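Long-range contacts in diphthine synthase (PDB 1WDE), which probably uses S-adenosyl-L-methionine to trimethylate the amino group of a modified histidine in elongation factor 2, a step in diphthamide biosynthesis: residues 90-98 / 116-124; 210-218 / 240-250. One frame throughout, in Å; residues are numbered along the deposited sequence.

Interaction 1: 90-98 / 116-124; sequences TAGDPMVAT and YIPGVSGVQ
Gly92 and Ser121 bring their backbones to 3.8 Å, CA to CA, where the loops following parallel strands 85-90 and 113-117 meet in the tetrapyrrole methylase fold. No strand pairing joins them; Gly92 CA instead makes a CA-H...O contact of 3.3 Å with Val120 O. At the backbone angles of Gly92 (phi 79°, psi -133°) a CB would be driven against the carbonyl O of Ala91, and directly after it Asp93 to Val96 form a type I beta turn. Asp93 supplies the polar grip. Its CG lies anti to the backbone N, which carries the carboxylate to the edge of the Tyr116 ring, the two planes standing 84° apart. Asp93 OD1 takes two donors, Tyr116 OH on its syn side at 2.5 Å and Gly119 N on its anti side at 3.1 Å. OD2 accepts from Met95 N in an Asx turn, and with both oxygens engaged the carboxylate is fixed in rotation. With an alanine here, Tyr116 OH and Gly119 N would probably lose their shared acceptor and the turn its side-chain tie. Selenomethionine Met95 lays CG over one face of the Tyr116 ring, 3.7 Å from its centroid, opposite Pro118 CD. Asp93, Val96, Ser121 and Gly122 are inferred from relatives to bind S-adenosylmethionine. Ser121 also caps helix 122-130, its OG accepting from Gln124 N at 3.2 Å, while Val96 CG1 packs beside that oxygen.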
ATOM      1  N   THR A  90     -13.316  -2.511  -5.200  1.00 33.51           N
ATOM      2  CA  THR A  90     -12.231  -1.746  -4.602  1.00 29.44           C
ATOM      3  C   THR A  90     -11.294  -1.242  -5.695  1.00 31.91           C
ATOM      4  O   THR A  90     -11.093  -1.918  -6.695  1.00 33.03           O
ATOM      5  CB  THR A  90     -11.418  -2.641  -3.622  1.00 33.78           C
ATOM      6  OG1 THR A  90     -12.266  -3.044  -2.535  1.00 32.49           O
ATOM      7  CG2 THR A  90     -10.206  -1.881  -3.067  1.00 39.04           C
ATOM      8  N   ALA A  91     -10.747  -0.042  -5.531  1.00 28.17           N
ATOM      9  CA  ALA A  91      -9.778   0.439  -6.505  1.00 29.52           C
ATOM     10  C   ALA A  91      -8.562  -0.468  -6.208  1.00 26.19           C
ATOM     11  O   ALA A  91      -8.365  -0.884  -5.073  1.00 32.97           O
ATOM     12  CB  ALA A  91      -9.435   1.917  -6.233  1.00 36.69           C
ATOM     13  N   GLY A  92      -7.764  -0.801  -7.208  1.00 30.25           N
ATOM     14  CA  GLY A  92      -6.636  -1.681  -6.946  1.00 26.33           C
ATOM     15  C   GLY A  92      -7.084  -3.132  -6.849  1.00 26.50           C
ATOM     16  O   GLY A  92      -7.843  -3.609  -7.688  1.00 27.77           O
ATOM     17  N   ASP A  93      -6.616  -3.838  -5.827  1.00 26.84           N
ATOM     18  CA  ASP A  93      -6.972  -5.248  -5.611  1.00 23.49           C
ATOM     19  C   ASP A  93      -7.537  -5.374  -4.211  1.00 23.80           C
ATOM     20  O   ASP A  93      -6.937  -4.890  -3.254  1.00 23.28           O
ATOM     21  CB  ASP A  93      -5.732  -6.144  -5.725  1.00 23.31           C
ATOM     22  CG  ASP A  93      -6.058  -7.617  -5.568  1.00 23.77           C
ATOM     23  OD1 ASP A  93      -6.147  -8.325  -6.588  1.00 24.89           O
ATOM     24  OD2 ASP A  93      -6.237  -8.060  -4.424  1.00 25.42           O
ATOM     25  N   PRO A  94      -8.673  -6.064  -4.059  1.00 26.02           N
ATOM     26  CA  PRO A  94      -9.277  -6.217  -2.729  1.00 25.47           C
ATOM     27  C   PRO A  94      -8.449  -6.923  -1.653  1.00 27.84           C
ATOM     28  O   PRO A  94      -8.698  -6.741  -0.466  1.00 29.92           O
ATOM     29  CB  PRO A  94     -10.582  -6.944  -3.032  1.00 28.36           C
ATOM     30  CG  PRO A  94     -10.229  -7.794  -4.227  1.00 29.81           C
ATOM     31  CD  PRO A  94      -9.405  -6.851  -5.072  1.00 28.29           C
HETATM   32  N   MSE A  95      -7.453  -7.709  -2.051  1.00 19.81           N
HETATM   33  CA  MSE A  95      -6.649  -8.432  -1.073  1.00 20.32           C
HETATM   34  C   MSE A  95      -5.345  -7.706  -0.722  1.00 26.48           C
HETATM   35  O   MSE A  95      -4.565  -8.157   0.128  1.00 25.09           O
HETATM   36  CB  MSE A  95      -6.338  -9.835  -1.602  1.00 21.15           C
HETATM   37  CG  MSE A  95      -7.584 -10.641  -1.942  1.00 22.76           C
HETATM   38 SE   MSE A  95      -8.779 -10.743  -0.396  1.00 39.74          SE
HETATM   39  CE  MSE A  95      -9.987 -12.158  -0.995  1.00 36.96           C
ATOM     40  N   VAL A  96      -5.111  -6.571  -1.362  1.00 26.80           N
ATOM     41  CA  VAL A  96      -3.888  -5.833  -1.104  1.00 25.99           C
ATOM     42  C   VAL A  96      -4.092  -4.596  -0.255  1.00 25.35           C
ATOM     43  O   VAL A  96      -4.634  -3.600  -0.720  1.00 24.29           O
ATOM     44  CB  VAL A  96      -3.194  -5.415  -2.429  1.00 26.65           C
ATOM     45  CG1 VAL A  96      -1.953  -4.538  -2.132  1.00 24.38           C
ATOM     46  CG2 VAL A  96      -2.770  -6.665  -3.201  1.00 31.18           C
ATOM     47  N   ALA A  97      -3.656  -4.668   0.996  1.00 27.51           N
ATOM     48  CA  ALA A  97      -3.736  -3.524   1.889  1.00 34.67           C
ATOM     49  C   ALA A  97      -5.141  -3.048   2.246  1.00 37.26           C
ATOM     50  O   ALA A  97      -5.421  -1.854   2.206  1.00 34.26           O
ATOM     51  CB  ALA A  97      -2.940  -2.364   1.298  1.00 30.54           C
ATOM     52  N   THR A  98      -6.021  -3.990   2.567  1.00 36.68           N
ATOM     53  CA  THR A  98      -7.390  -3.683   2.998  1.00 34.01           C
ATOM     54  C   THR A  98      -7.737  -4.863   3.888  1.00 34.07           C
ATOM     55  O   THR A  98      -7.003  -5.848   3.908  1.00 37.91           O
ATOM     56  CB  THR A  98      -8.395  -3.657   1.837  1.00 39.75           C
ATOM     57  OG1 THR A  98      -8.736  -5.002   1.482  1.00 41.10           O
ATOM     58  CG2 THR A  98      -7.804  -2.950   0.623  1.00 38.52           C
ATOM     59  N   TYR A 116     -12.976 -14.206  -5.781  1.00 28.17           N
ATOM     60  CA  TYR A 116     -12.029 -13.102  -5.679  1.00 29.97           C
ATOM     61  C   TYR A 116     -11.585 -12.775  -7.100  1.00 27.09           C
ATOM     62  O   TYR A 116     -10.920 -13.582  -7.750  1.00 26.47           O
ATOM     63  CB  TYR A 116     -10.835 -13.513  -4.790  1.00 25.41           C
ATOM     64  CG  TYR A 116      -9.542 -12.752  -5.050  1.00 24.21           C
ATOM     65  CD1 TYR A 116      -9.545 -11.378  -5.299  1.00 25.48           C
ATOM     66  CD2 TYR A 116      -8.320 -13.407  -5.034  1.00 23.85           C
ATOM     67  CE1 TYR A 116      -8.354 -10.686  -5.528  1.00 29.00           C
ATOM     68  CE2 TYR A 116      -7.122 -12.723  -5.257  1.00 18.24           C
ATOM     69  CZ  TYR A 116      -7.152 -11.369  -5.508  1.00 23.81           C
ATOM     70  OH  TYR A 116      -5.977 -10.706  -5.774  1.00 24.16           O
ATOM     71  N   ILE A 117     -11.991 -11.607  -7.598  1.00 28.09           N
ATOM     72  CA  ILE A 117     -11.598 -11.205  -8.949  1.00 24.66           C
ATOM     73  C   ILE A 117     -10.437 -10.220  -8.771  1.00 26.56           C
ATOM     74  O   ILE A 117     -10.627  -9.123  -8.268  1.00 22.71           O
ATOM     75  CB  ILE A 117     -12.752 -10.507  -9.703  1.00 20.11           C
ATOM     76  CG1 ILE A 117     -13.993 -11.415  -9.717  1.00 31.88           C
ATOM     77  CG2 ILE A 117     -12.308 -10.200 -11.154  1.00 24.01           C
ATOM     78  CD1 ILE A 117     -13.708 -12.806 -10.263  1.00 31.13           C
ATOM     79  N   PRO A 118      -9.220 -10.611  -9.178  1.00 25.56           N
ATOM     80  CA  PRO A 118      -8.097  -9.676  -8.995  1.00 24.37           C
ATOM     81  C   PRO A 118      -8.061  -8.406  -9.849  1.00 30.92           C
ATOM     82  O   PRO A 118      -8.632  -8.347 -10.944  1.00 31.79           O
ATOM     83  CB  PRO A 118      -6.857 -10.552  -9.201  1.00 26.00           C
ATOM     84  CG  PRO A 118      -7.330 -11.745  -9.954  1.00 27.24           C
ATOM     85  CD  PRO A 118      -8.762 -11.965  -9.531  1.00 26.23           C
ATOM     86  N   GLY A 119      -7.411  -7.377  -9.304  1.00 21.63           N
ATOM     87  CA  GLY A 119      -7.251  -6.118 -10.012  1.00 22.56           C
ATOM     88  C   GLY A 119      -5.796  -5.688  -9.880  1.00 24.77           C
ATOM     89  O   GLY A 119      -5.095  -6.163  -8.975  1.00 21.63           O
ATOM     90  N   VAL A 120      -5.313  -4.822 -10.765  1.00 24.85           N
ATOM     91  CA  VAL A 120      -3.928  -4.350 -10.634  1.00 27.59           C
ATOM     92  C   VAL A 120      -3.890  -3.365  -9.464  1.00 27.11           C
ATOM     93  O   VAL A 120      -4.631  -2.371  -9.465  1.00 22.38           O
ATOM     94  CB  VAL A 120      -3.426  -3.610 -11.900  1.00 30.77           C
ATOM     95  CG1 VAL A 120      -2.023  -3.038 -11.643  1.00 28.70           C
ATOM     96  CG2 VAL A 120      -3.374  -4.563 -13.092  1.00 30.83           C
ATOM     97  N   SER A 121      -3.061  -3.625  -8.447  1.00 22.50           N
ATOM     98  CA  SER A 121      -3.016  -2.667  -7.350  1.00 24.12           C
ATOM     99  C   SER A 121      -1.898  -1.650  -7.581  1.00 20.41           C
ATOM    100  O   SER A 121      -0.908  -1.932  -8.271  1.00 17.77           O
ATOM    101  CB  SER A 121      -2.844  -3.358  -6.002  1.00 28.57           C
ATOM    102  OG  SER A 121      -1.512  -3.669  -5.755  1.00 25.54           O
ATOM    103  N   GLY A 122      -2.094  -0.452  -7.048  1.00 22.36           N
ATOM    104  CA  GLY A 122      -1.099   0.591  -7.191  1.00 24.81           C
ATOM    105  C   GLY A 122       0.187   0.194  -6.491  1.00 20.20           C
ATOM    106  O   GLY A 122       1.272   0.620  -6.886  1.00 20.25           O
ATOM    107  N   VAL A 123       0.070  -0.625  -5.453  1.00 20.46           N
ATOM    108  CA  VAL A 123       1.256  -1.071  -4.729  1.00 18.53           C
ATOM    109  C   VAL A 123       2.143  -1.888  -5.654  1.00 19.76           C
ATOM    110  O   VAL A 123       3.352  -1.674  -5.710  1.00 20.27           O
ATOM    111  CB  VAL A 123       0.902  -1.975  -3.515  1.00 18.10           C
ATOM    112  CG1 VAL A 123       2.185  -2.473  -2.854  1.00 25.07           C
ATOM    113  CG2 VAL A 123       0.050  -1.198  -2.500  1.00 25.87           C
ATOM    114  N   GLN A 124       1.544  -2.845  -6.363  1.00 17.82           N
ATOM    115  CA  GLN A 124       2.293  -3.722  -7.269  1.00 18.91           C
ATOM    116  C   GLN A 124       2.910  -2.922  -8.402  1.00 22.56           C
ATOM    117  O   GLN A 124       4.083  -3.124  -8.751  1.00 21.48           O
ATOM    118  CB  GLN A 124       1.372  -4.823  -7.840  1.00 22.63           C
ATOM    119  CG  GLN A 124       1.900  -5.474  -9.138  1.00 37.96           C
ATOM    120  CD  GLN A 124       0.788  -6.007 -10.061  1.00 44.16           C
ATOM    121  OE1 GLN A 124       1.034  -6.309 -11.234  1.00 34.45           O
ATOM    122  NE2 GLN A 124      -0.432  -6.119  -9.532  1.00 46.77           N
TER

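Interaction 2: 210-218 / 240-250; sequences RLPSVLVEA and VEGGVYSIVIP
Leu215 leans on the Tyr245 ring, on one face of an antiparallel strand pair. The leucine's CD2 sits over the ring, displaced toward its rim and 4.0 Å from the centroid, a CH-pi contact. Its CG, held anti to the backbone N (chi1 -179°), comes within 3.5 Å of Tyr245 CD2. The other branch turns along the sheet, where Leu215 CD1 meets Ile247 CG1 at 3.6 Å, and Val240 CG2 also touches CD2. At the ring's far end Tyr245 OH donates to Glu241 O over 2.6 Å, from above the carbonyl plane, tying the ring to its own loop, with Arg225 the hydroxyl's second partner. Glu217, extended beyond CG, reaches across to the loop at Gly243 and Val244. Its OE2 accepts from Val244 N at 2.8 Å, approached from above the carboxylate plane, while OE1 forms a salt bridge with Arg225. Leu215 and Ile247 are a non-hydrogen-bonded pair; Val214 with Val248 and Val216 with Ser246 are hydrogen-bonded pairs whose side chains share the other face. Each such pair has two N-H...O bonds, one each way; Val216 N to Ser246 O is the straightest (173°), Ser246 N to Val216 O more bent. The strands run at 161°. Past the last pair, one water bridges Ala218 N and Val244 O. Toward the opposite end, the Leu211 and Ile249 side chains cross at about a right angle, CD1 of the leucine 3.8 Å from CG2 of the isoleucine. In the mixed sheet the pair is flanked by strand 225-229 beside 213-217 and strand 168-173 beside 246-249; helix 122-130 packs on Val216 and Ser246, and helix 277-287 on Leu211 and Pro212.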
ATOM      1  N   ARG A 210      19.111   8.113   7.587  1.00 24.49           N
ATOM      2  CA  ARG A 210      20.272   7.979   6.710  1.00 23.23           C
ATOM      3  C   ARG A 210      20.125   7.027   5.510  1.00 26.92           C
ATOM      4  O   ARG A 210      21.018   6.937   4.660  1.00 21.92           O
ATOM      5  CB  ARG A 210      21.472   7.542   7.534  1.00 26.33           C
ATOM      6  CG  ARG A 210      22.020   8.615   8.472  1.00 33.72           C
ATOM      7  CD  ARG A 210      23.509   8.365   8.659  1.00 38.07           C
ATOM      8  NE  ARG A 210      23.774   7.376   9.682  1.00 33.84           N
ATOM      9  CZ  ARG A 210      24.848   6.593   9.730  1.00 31.52           C
ATOM     10  NH1 ARG A 210      25.789   6.647   8.792  1.00 36.96           N
ATOM     11  NH2 ARG A 210      25.000   5.786  10.756  1.00 32.23           N
ATOM     12  N   LEU A 211      19.019   6.298   5.447  1.00 22.06           N
ATOM     13  CA  LEU A 211      18.798   5.387   4.322  1.00 19.54           C
ATOM     14  C   LEU A 211      18.209   6.085   3.109  1.00 21.51           C
ATOM     15  O   LEU A 211      17.388   6.983   3.257  1.00 23.95           O
ATOM     16  CB  LEU A 211      17.808   4.298   4.722  1.00 18.81           C
ATOM     17  CG  LEU A 211      18.246   3.329   5.811  1.00 21.16           C
ATOM     18  CD1 LEU A 211      17.049   2.490   6.254  1.00 26.59           C
ATOM     19  CD2 LEU A 211      19.378   2.470   5.245  1.00 16.40           C
ATOM     20  N   PRO A 212      18.610   5.663   1.898  1.00 18.76           N
ATOM     21  CA  PRO A 212      18.083   6.248   0.667  1.00 20.94           C
ATOM     22  C   PRO A 212      16.678   5.651   0.548  1.00 23.71           C
ATOM     23  O   PRO A 212      16.325   4.706   1.274  1.00 20.09           O
ATOM     24  CB  PRO A 212      19.030   5.713  -0.411  1.00 20.50           C
ATOM     25  CG  PRO A 212      19.370   4.343   0.109  1.00 22.71           C
ATOM     26  CD  PRO A 212      19.633   4.640   1.595  1.00 22.80           C
ATOM     27  N   SER A 213      15.870   6.195  -0.345  1.00 22.24           N
ATOM     28  CA  SER A 213      14.518   5.684  -0.521  1.00 27.95           C
ATOM     29  C   SER A 213      14.009   6.117  -1.873  1.00 21.95           C
ATOM     30  O   SER A 213      14.588   7.003  -2.504  1.00 24.55           O
ATOM     31  CB  SER A 213      13.596   6.198   0.594  1.00 31.00           C
ATOM     32  OG  SER A 213      13.456   7.616   0.538  1.00 44.44           O
ATOM     33  N   VAL A 214      12.936   5.480  -2.329  1.00 20.79           N
ATOM     34  CA  VAL A 214      12.372   5.800  -3.626  1.00 21.66           C
ATOM     35  C   VAL A 214      10.920   6.185  -3.374  1.00 23.91           C
ATOM     36  O   VAL A 214      10.207   5.501  -2.645  1.00 24.84           O
ATOM     37  CB  VAL A 214      12.441   4.572  -4.580  1.00 28.21           C
ATOM     38  CG1 VAL A 214      12.210   5.006  -6.025  1.00 26.16           C
ATOM     39  CG2 VAL A 214      13.802   3.874  -4.442  1.00 22.43           C
ATOM     40  N   LEU A 215      10.506   7.296  -3.965  1.00 23.27           N
ATOM     41  CA  LEU A 215       9.145   7.800  -3.831  1.00 22.61           C
ATOM     42  C   LEU A 215       8.500   7.490  -5.182  1.00 18.76           C
ATOM     43  O   LEU A 215       8.995   7.920  -6.219  1.00 23.31           O
ATOM     44  CB  LEU A 215       9.168   9.318  -3.574  1.00 22.45           C
ATOM     45  CG  LEU A 215       7.776   9.954  -3.381  1.00 19.83           C
ATOM     46  CD1 LEU A 215       7.182   9.513  -2.050  1.00 20.26           C
ATOM     47  CD2 LEU A 215       7.903  11.477  -3.411  1.00 26.90           C
ATOM     48  N   VAL A 216       7.411   6.726  -5.179  1.00 19.21           N
ATOM     49  CA  VAL A 216       6.780   6.335  -6.441  1.00 21.05           C
ATOM     50  C   VAL A 216       5.275   6.598  -6.514  1.00 19.95           C
ATOM     51  O   VAL A 216       4.563   6.467  -5.532  1.00 23.25           O
ATOM     52  CB  VAL A 216       6.973   4.809  -6.706  1.00 24.27           C
ATOM     53  CG1 VAL A 216       6.625   4.472  -8.176  1.00 23.94           C
ATOM     54  CG2 VAL A 216       8.388   4.393  -6.373  1.00 26.29           C
ATOM     55  N   GLU A 217       4.810   6.981  -7.694  1.00 17.90           N
ATOM     56  CA  GLU A 217       3.389   7.182  -7.915  1.00 25.70           C
ATOM     57  C   GLU A 217       3.064   6.329  -9.130  1.00 25.04           C
ATOM     58  O   GLU A 217       3.548   6.596 -10.227  1.00 22.05           O
ATOM     59  CB  GLU A 217       3.040   8.643  -8.225  1.00 30.74           C
ATOM     60  CG  GLU A 217       1.529   8.805  -8.504  1.00 33.68           C
ATOM     61  CD  GLU A 217       1.080  10.242  -8.630  1.00 41.30           C
ATOM     62  OE1 GLU A 217       1.779  11.019  -9.323  1.00 35.01           O
ATOM     63  OE2 GLU A 217       0.021  10.585  -8.039  1.00 32.56           O
ATOM     64  N   ALA A 218       2.282   5.274  -8.939  1.00 24.88           N
ATOM     65  CA  ALA A 218       1.928   4.442 -10.080  1.00 25.13           C
ATOM     66  C   ALA A 218       0.943   5.257 -10.917  1.00 24.68           C
ATOM     67  O   ALA A 218       0.141   6.014 -10.366  1.00 26.64           O
ATOM     68  CB  ALA A 218       1.280   3.135  -9.606  1.00 18.60           C
ATOM     69  N   VAL A 240       6.956  17.782  -1.630  1.00 28.51           N
ATOM     70  CA  VAL A 240       6.907  17.311  -3.017  1.00 29.65           C
ATOM     71  C   VAL A 240       5.558  17.557  -3.689  1.00 33.36           C
ATOM     72  O   VAL A 240       4.583  17.895  -3.020  1.00 29.26           O
ATOM     73  CB  VAL A 240       7.231  15.793  -3.115  1.00 28.03           C
ATOM     74  CG1 VAL A 240       8.509  15.482  -2.353  1.00 26.83           C
ATOM     75  CG2 VAL A 240       6.082  14.982  -2.571  1.00 26.76           C
ATOM     76  N   GLU A 241       5.509  17.397  -5.009  1.00 29.53           N
ATOM     77  CA  GLU A 241       4.254  17.573  -5.725  1.00 39.88           C
ATOM     78  C   GLU A 241       3.211  16.645  -5.130  1.00 41.18           C
ATOM     79  O   GLU A 241       3.531  15.543  -4.664  1.00 43.16           O
ATOM     80  CB  GLU A 241       4.399  17.230  -7.203  1.00 42.98           C
ATOM     81  CG  GLU A 241       4.955  18.335  -8.052  1.00 55.28           C
ATOM     82  CD  GLU A 241       6.447  18.261  -8.194  1.00 58.90           C
ATOM     83  OE1 GLU A 241       7.022  19.192  -8.796  1.00 66.52           O
ATOM     84  OE2 GLU A 241       7.042  17.271  -7.714  1.00 64.70           O
ATOM     85  N   GLY A 242       1.962  17.083  -5.141  1.00 34.49           N
ATOM     86  CA  GLY A 242       0.905  16.243  -4.611  1.00 36.44           C
ATOM     87  C   GLY A 242       0.826  14.989  -5.467  1.00 40.89           C
ATOM     88  O   GLY A 242       1.185  15.010  -6.644  1.00 42.85           O
ATOM     89  N   GLY A 243       0.375  13.887  -4.884  1.00 37.28           N
ATOM     90  CA  GLY A 243       0.263  12.658  -5.646  1.00 33.52           C
ATOM     91  C   GLY A 243      -0.116  11.519  -4.726  1.00 29.62           C
ATOM     92  O   GLY A 243      -0.145  11.694  -3.514  1.00 31.24           O
ATOM     93  N   VAL A 244      -0.435  10.364  -5.300  1.00 27.89           N
ATOM     94  CA  VAL A 244      -0.783   9.187  -4.508  1.00 23.69           C
ATOM     95  C   VAL A 244       0.492   8.356  -4.582  1.00 19.82           C
ATOM     96  O   VAL A 244       0.770   7.707  -5.583  1.00 25.27           O
ATOM     97  CB  VAL A 244      -1.952   8.430  -5.144  1.00 28.63           C
ATOM     98  CG1 VAL A 244      -2.436   7.330  -4.206  1.00 29.12           C
ATOM     99  CG2 VAL A 244      -3.075   9.404  -5.464  1.00 29.43           C
ATOM    100  N   TYR A 245       1.287   8.423  -3.524  1.00 28.17           N
ATOM    101  CA  TYR A 245       2.568   7.734  -3.491  1.00 24.90           C
ATOM    102  C   TYR A 245       2.654   6.565  -2.534  1.00 23.50           C
ATOM    103  O   TYR A 245       1.834   6.397  -1.635  1.00 24.67           O
ATOM    104  CB  TYR A 245       3.693   8.681  -3.024  1.00 23.51           C
ATOM    105  CG  TYR A 245       3.876   9.954  -3.804  1.00 21.33           C
ATOM    106  CD1 TYR A 245       3.334  11.163  -3.352  1.00 26.38           C
ATOM    107  CD2 TYR A 245       4.629   9.960  -4.967  1.00 19.49           C
ATOM    108  CE1 TYR A 245       3.551  12.357  -4.049  1.00 18.67           C
ATOM    109  CE2 TYR A 245       4.857  11.136  -5.672  1.00 26.04           C
ATOM    110  CZ  TYR A 245       4.324  12.331  -5.210  1.00 27.06           C
ATOM    111  OH  TYR A 245       4.631  13.481  -5.894  1.00 30.16           O
ATOM    112  N   SER A 246       3.712   5.787  -2.744  1.00 20.35           N
ATOM    113  CA  SER A 246       4.091   4.711  -1.854  1.00 19.61           C
ATOM    114  C   SER A 246       5.594   4.963  -1.800  1.00 23.14           C
ATOM    115  O   SER A 246       6.168   5.598  -2.710  1.00 22.14           O
ATOM    116  CB  SER A 246       3.732   3.318  -2.412  1.00 23.36           C
ATOM    117  OG  SER A 246       4.329   3.097  -3.672  1.00 38.05           O
ATOM    118  N   ILE A 247       6.231   4.519  -0.722  1.00 19.25           N
ATOM    119  CA  ILE A 247       7.656   4.719  -0.568  1.00 21.04           C
ATOM    120  C   ILE A 247       8.371   3.369  -0.487  1.00 24.46           C
ATOM    121  O   ILE A 247       7.886   2.440   0.143  1.00 22.95           O
ATOM    122  CB  ILE A 247       7.923   5.537   0.716  1.00 23.32           C
ATOM    123  CG1 ILE A 247       7.386   6.969   0.541  1.00 20.38           C
ATOM    124  CG2 ILE A 247       9.408   5.579   1.017  1.00 19.70           C
ATOM    125  CD1 ILE A 247       7.349   7.749   1.826  1.00 18.92           C
ATOM    126  N   VAL A 248       9.480   3.229  -1.195  1.00 23.09           N
ATOM    127  CA  VAL A 248      10.230   2.001  -1.073  1.00 23.92           C
ATOM    128  C   VAL A 248      11.536   2.374  -0.365  1.00 24.37           C
ATOM    129  O   VAL A 248      12.236   3.311  -0.782  1.00 25.04           O
ATOM    130  CB  VAL A 248      10.494   1.349  -2.449  1.00 26.34           C
ATOM    131  CG1 VAL A 248      11.514   0.203  -2.304  1.00 26.13           C
ATOM    132  CG2 VAL A 248       9.181   0.804  -3.009  1.00 23.80           C
ATOM    133  N   ILE A 249      11.807   1.692   0.747  1.00 17.20           N
ATOM    134  CA  ILE A 249      13.044   1.872   1.539  1.00 20.10           C
ATOM    135  C   ILE A 249      13.808   0.558   1.276  1.00 20.75           C
ATOM    136  O   ILE A 249      13.582  -0.460   1.927  1.00 18.16           O
ATOM    137  CB  ILE A 249      12.735   2.023   3.048  1.00 21.22           C
ATOM    138  CG1 ILE A 249      11.826   3.247   3.270  1.00 20.50           C
ATOM    139  CG2 ILE A 249      14.056   2.191   3.852  1.00 19.10           C
ATOM    140  CD1 ILE A 249      11.169   3.273   4.666  1.00 24.37           C
ATOM    141  N   PRO A 250      14.753   0.587   0.337  1.00 20.68           N
ATOM    142  CA  PRO A 250      15.497  -0.617  -0.005  1.00 20.74           C
ATOM    143  C   PRO A 250      16.516  -1.137   0.982  1.00 23.60           C
ATOM    144  O   PRO A 250      16.985  -0.406   1.873  1.00 19.59           O
ATOM    145  CB  PRO A 250      16.138  -0.235  -1.329  1.00 14.90           C
ATOM    146  CG  PRO A 250      16.550   1.163  -1.079  1.00 23.44           C
ATOM    147  CD  PRO A 250      15.421   1.776  -0.224  1.00 23.58           C
TER
HETATM  148  O   HOH W   1       1.126   5.081  -6.444  1.00 31.79           O

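The two contacts follow one another along the chain, their centres 19 Å apart, and are consistent with a cofactor site assembled between the two sheets. Interaction 1 lies at the loops after strands of the parallel sheet, interaction 2 within the mixed sheet. They touch directly where Gly122 O packs on Ala218 CB at 3.7 Å, and helix 122-130, which starts in interaction 1, continues over the second contact. Interaction 1 contains four of the residues inferred to bind S-adenosylmethionine. Of the others, Leu173 has its side chain about 4 Å from that of Tyr245 and about 10 Å from that of Val123, consistent with both contacts bordering the cofactor pocket.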